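Local structure of beta-hexosaminidase (Neisseria gonorrhoeae, 6JTJ) at residues T87-I92 with L100-D105. The protein probably cleaves the terminal beta-1,4-linked N-acetylglucosamine from peptide-linked peptidoglycan fragments during cell-wall recycling. Residues are numbered along the deposited sequence; the frame is centred on the assembly and turned at random.
Sequences TLTAEI and LIIAVD. With NAG (2-acetamido-2-deoxy-beta-D-glucopyranose), chain I.
Ile102 sends the CD1 end of its side chain from the strand into the angle between Thr89 and Ile92 on the helix. CD1 lies 3.8 Å from Thr89 CB and just as far from Ile92 CG2; the side chain of Ile102 crosses that of Thr89 at about a right angle and that of Ile92 obliquely. Its chain is extended, with CG1 anti to the carbonyl carbon (chi1 -55°) and CD1 anti to CA (chi2 178°), a shape that carries the methyl across to the helix. Beta-branching suits Ile92 to its place: the short branch, CG2, faces the strand and also touches Leu100, 4.1 Å from its CB, the two side chains crossing at about a right angle. Thr89 is two-sided, offering CB and CG2 to Ile102 while OG1 finds its main partner in the carbonyl oxygen of Cys157, so the buried hydroxyl is satisfied. Near the loop, a water bridges Ile92 O and Leu100 N, 2.9 Å from each, and accepts from the latter. Further along, past the helix, comes Asp105, whose carboxylate grips the bound sugar with both oxygens: O4 of N-acetylglucosamine donates to OD1 at 2.8 Å, and O6 to OD2 at 2.7 Å. Arg113 forms a salt bridge with OD2, which would help hold the carboxylate in place. Apolar packing of helix 82-94 against parallel strand 101-108 completes the beta-alpha-beta unit begun by strand 69-74, as in the TIM-barrel-like domain of family 3 glycosidases, where sugar-binding residues such as Asp105 sit toward the C-terminal ends of the strands.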
ATOM      1  N   THR C  87       2.751 -14.593 -27.411  1.00 47.97           N
ATOM      2  CA  THR C  87       2.059 -14.057 -28.577  1.00 49.86           C
ATOM      3  C   THR C  87       1.850 -12.553 -28.424  1.00 46.72           C
ATOM      4  O   THR C  87       2.056 -11.785 -29.363  1.00 42.28           O
ATOM      5  CB  THR C  87       0.681 -14.728 -28.746  1.00 52.42           C
ATOM      6  OG1 THR C  87       0.833 -16.146 -28.642  1.00 56.99           O
ATOM      7  CG2 THR C  87       0.073 -14.397 -30.078  1.00 53.30           C
ATOM      8  N   LEU C  88       1.451 -12.150 -27.223  1.00 44.50           N
ATOM      9  CA  LEU C  88       1.256 -10.747 -26.926  1.00 45.03           C
ATOM     10  C   LEU C  88       2.550  -9.944 -27.075  1.00 43.53           C
ATOM     11  O   LEU C  88       2.553  -8.900 -27.713  1.00 46.73           O
ATOM     12  CB  LEU C  88       0.683 -10.573 -25.514  1.00 46.65           C
ATOM     13  CG  LEU C  88       0.518  -9.142 -25.027  1.00 46.83           C
ATOM     14  CD1 LEU C  88      -0.346  -8.356 -25.998  1.00 49.28           C
ATOM     15  CD2 LEU C  88      -0.080  -9.128 -23.624  1.00 50.68           C
ATOM     16  N   THR C  89       3.642 -10.416 -26.489  1.00 41.75           N
ATOM     17  CA  THR C  89       4.884  -9.653 -26.542  1.00 42.93           C
ATOM     18  C   THR C  89       5.409  -9.608 -27.971  1.00 45.72           C
ATOM     19  O   THR C  89       5.949  -8.596 -28.402  1.00 46.74           O
ATOM     20  CB  THR C  89       5.964 -10.180 -25.572  1.00 40.20           C
ATOM     21  OG1 THR C  89       6.234 -11.560 -25.820  1.00 42.26           O
ATOM     22  CG2 THR C  89       5.510 -10.021 -24.118  1.00 43.13           C
ATOM     23  N   ALA C  90       5.240 -10.708 -28.702  1.00 50.84           N
ATOM     24  CA  ALA C  90       5.710 -10.772 -30.078  1.00 49.43           C
ATOM     25  C   ALA C  90       4.977  -9.748 -30.932  1.00 49.58           C
ATOM     26  O   ALA C  90       5.608  -8.988 -31.663  1.00 50.92           O
ATOM     27  CB  ALA C  90       5.529 -12.164 -30.642  1.00 53.32           C
ATOM     28  N   GLU C  91       3.655  -9.696 -30.815  1.00 48.88           N
ATOM     29  CA  GLU C  91       2.888  -8.748 -31.611  1.00 51.43           C
ATOM     30  C   GLU C  91       3.163  -7.294 -31.211  1.00 50.98           C
ATOM     31  O   GLU C  91       3.114  -6.414 -32.051  1.00 45.93           O
ATOM     32  CB  GLU C  91       1.385  -9.082 -31.608  1.00 55.33           C
ATOM     33  CG  GLU C  91       0.637  -8.803 -30.319  1.00 59.17           C
ATOM     34  CD  GLU C  91      -0.830  -9.185 -30.398  1.00 63.58           C
ATOM     35  OE1 GLU C  91      -1.339  -9.264 -31.522  1.00 64.37           O
ATOM     36  OE2 GLU C  91      -1.490  -9.419 -29.355  1.00 61.59           O
ATOM     37  N   ILE C  92       3.466  -7.041 -29.941  1.00 49.11           N
ATOM     38  CA  ILE C  92       3.903  -5.706 -29.527  1.00 47.09           C
ATOM     39  C   ILE C  92       5.226  -5.337 -30.197  1.00 45.76           C
ATOM     40  O   ILE C  92       5.394  -4.217 -30.673  1.00 46.58           O
ATOM     41  CB  ILE C  92       4.058  -5.608 -27.985  1.00 48.02           C
ATOM     42  CG1 ILE C  92       2.675  -5.586 -27.327  1.00 49.00           C
ATOM     43  CG2 ILE C  92       4.845  -4.366 -27.584  1.00 45.82           C
ATOM     44  CD1 ILE C  92       2.679  -5.933 -25.853  1.00 50.16           C
ATOM     45  N   LEU C 100       9.451  -1.769 -29.070  1.00 35.33           N
ATOM     46  CA  LEU C 100       8.946  -1.210 -27.825  1.00 34.74           C
ATOM     47  C   LEU C 100       9.474  -2.038 -26.650  1.00 31.71           C
ATOM     48  O   LEU C 100       9.416  -3.256 -26.684  1.00 30.36           O
ATOM     49  CB  LEU C 100       7.412  -1.202 -27.818  1.00 34.76           C
ATOM     50  CG  LEU C 100       6.712  -0.237 -28.788  1.00 34.62           C
ATOM     51  CD1 LEU C 100       5.208  -0.454 -28.740  1.00 34.71           C
ATOM     52  CD2 LEU C 100       7.042   1.218 -28.501  1.00 33.55           C
ATOM     53  N   ILE C 101      10.001  -1.353 -25.636  1.00 29.05           N
ATOM     54  CA  ILE C 101      10.483  -1.994 -24.416  1.00 28.56           C
ATOM     55  C   ILE C 101       9.281  -2.431 -23.574  1.00 27.66           C
ATOM     56  O   ILE C 101       8.328  -1.689 -23.408  1.00 30.11           O
ATOM     57  CB  ILE C 101      11.377  -1.028 -23.603  1.00 27.70           C
ATOM     58  CG1 ILE C 101      12.697  -0.785 -24.336  1.00 28.45           C
ATOM     59  CG2 ILE C 101      11.641  -1.558 -22.203  1.00 28.93           C
ATOM     60  CD1 ILE C 101      13.618  -1.978 -24.437  1.00 28.79           C
ATOM     61  N   ILE C 102       9.322  -3.653 -23.074  1.00 27.30           N
ATOM     62  CA  ILE C 102       8.219  -4.215 -22.307  1.00 28.20           C
ATOM     63  C   ILE C 102       8.683  -4.512 -20.879  1.00 26.34           C
ATOM     64  O   ILE C 102       9.685  -5.212 -20.669  1.00 26.76           O
ATOM     65  CB  ILE C 102       7.689  -5.516 -22.962  1.00 30.53           C
ATOM     66  CG1 ILE C 102       7.300  -5.248 -24.428  1.00 32.71           C
ATOM     67  CG2 ILE C 102       6.505  -6.062 -22.177  1.00 30.80           C
ATOM     68  CD1 ILE C 102       6.818  -6.472 -25.186  1.00 35.76           C
ATOM     69  N   ALA C 103       7.950  -3.988 -19.909  1.00 25.75           N
ATOM     70  CA  ALA C 103       8.286  -4.175 -18.501  1.00 25.63           C
ATOM     71  C   ALA C 103       7.128  -4.731 -17.695  1.00 24.58           C
ATOM     72  O   ALA C 103       5.982  -4.745 -18.148  1.00 24.99           O
ATOM     73  CB  ALA C 103       8.751  -2.862 -17.896  1.00 25.12           C
ATOM     74  N   VAL C 104       7.464  -5.232 -16.509  1.00 25.78           N
ATOM     75  CA  VAL C 104       6.485  -5.763 -15.553  1.00 26.42           C
ATOM     76  C   VAL C 104       7.041  -5.636 -14.126  1.00 26.06           C
ATOM     77  O   VAL C 104       8.252  -5.534 -13.926  1.00 25.58           O
ATOM     78  CB  VAL C 104       6.156  -7.238 -15.861  1.00 26.92           C
ATOM     79  CG1 VAL C 104       7.333  -8.146 -15.517  1.00 27.04           C
ATOM     80  CG2 VAL C 104       4.902  -7.694 -15.136  1.00 27.17           C
ATOM     81  N   ASP C 105       6.143  -5.594 -13.153  1.00 26.83           N
ATOM     82  CA  ASP C 105       6.495  -5.620 -11.740  1.00 26.22           C
ATOM     83  C   ASP C 105       6.579  -7.063 -11.229  1.00 26.55           C
ATOM     84  O   ASP C 105       5.581  -7.612 -10.747  1.00 26.12           O
ATOM     85  CB  ASP C 105       5.453  -4.841 -10.910  1.00 26.72           C
ATOM     86  CG  ASP C 105       5.410  -3.356 -11.244  1.00 26.74           C
ATOM     87  OD1 ASP C 105       6.455  -2.699 -11.081  1.00 30.37           O
ATOM     88  OD2 ASP C 105       4.333  -2.837 -11.621  1.00 26.28           O
TER
HETATM   89  C1  NAG I 401       3.936   2.240  -8.083  1.00 49.64           C
HETATM   90  C2  NAG I 401       4.628   1.240  -7.145  1.00 48.63           C
HETATM   91  C3  NAG I 401       5.908   0.736  -7.766  1.00 47.41           C
HETATM   92  C4  NAG I 401       5.663   0.230  -9.186  1.00 47.08           C
HETATM   93  C5  NAG I 401       5.080   1.320 -10.064  1.00 46.56           C
HETATM   94  C6  NAG I 401       4.661   0.763 -11.428  1.00 46.47           C
HETATM   95  C7  NAG I 401       4.792   1.294  -4.648  1.00 55.58           C
HETATM   96  C8  NAG I 401       4.149  -0.030  -4.637  1.00 55.02           C
HETATM   97  N2  NAG I 401       4.964   1.818  -5.867  1.00 50.48           N
HETATM   98  O1  NAG I 401       2.557   2.333  -7.777  1.00 48.37           O
HETATM   99  O3  NAG I 401       6.443  -0.273  -6.940  1.00 41.73           O
HETATM  100  O4  NAG I 401       6.838  -0.278  -9.766  1.00 39.15           O
HETATM  101  O5  NAG I 401       3.920   1.834  -9.444  1.00 49.95           O
HETATM  102  O6  NAG I 401       3.628  -0.205 -11.342  1.00 41.56           O
HETATM  103  O7  NAG I 401       5.093   1.859  -3.583  1.00 51.89           O
HETATM  104  O   HOH W   1       7.779  -2.764 -31.243  1.00 39.95           O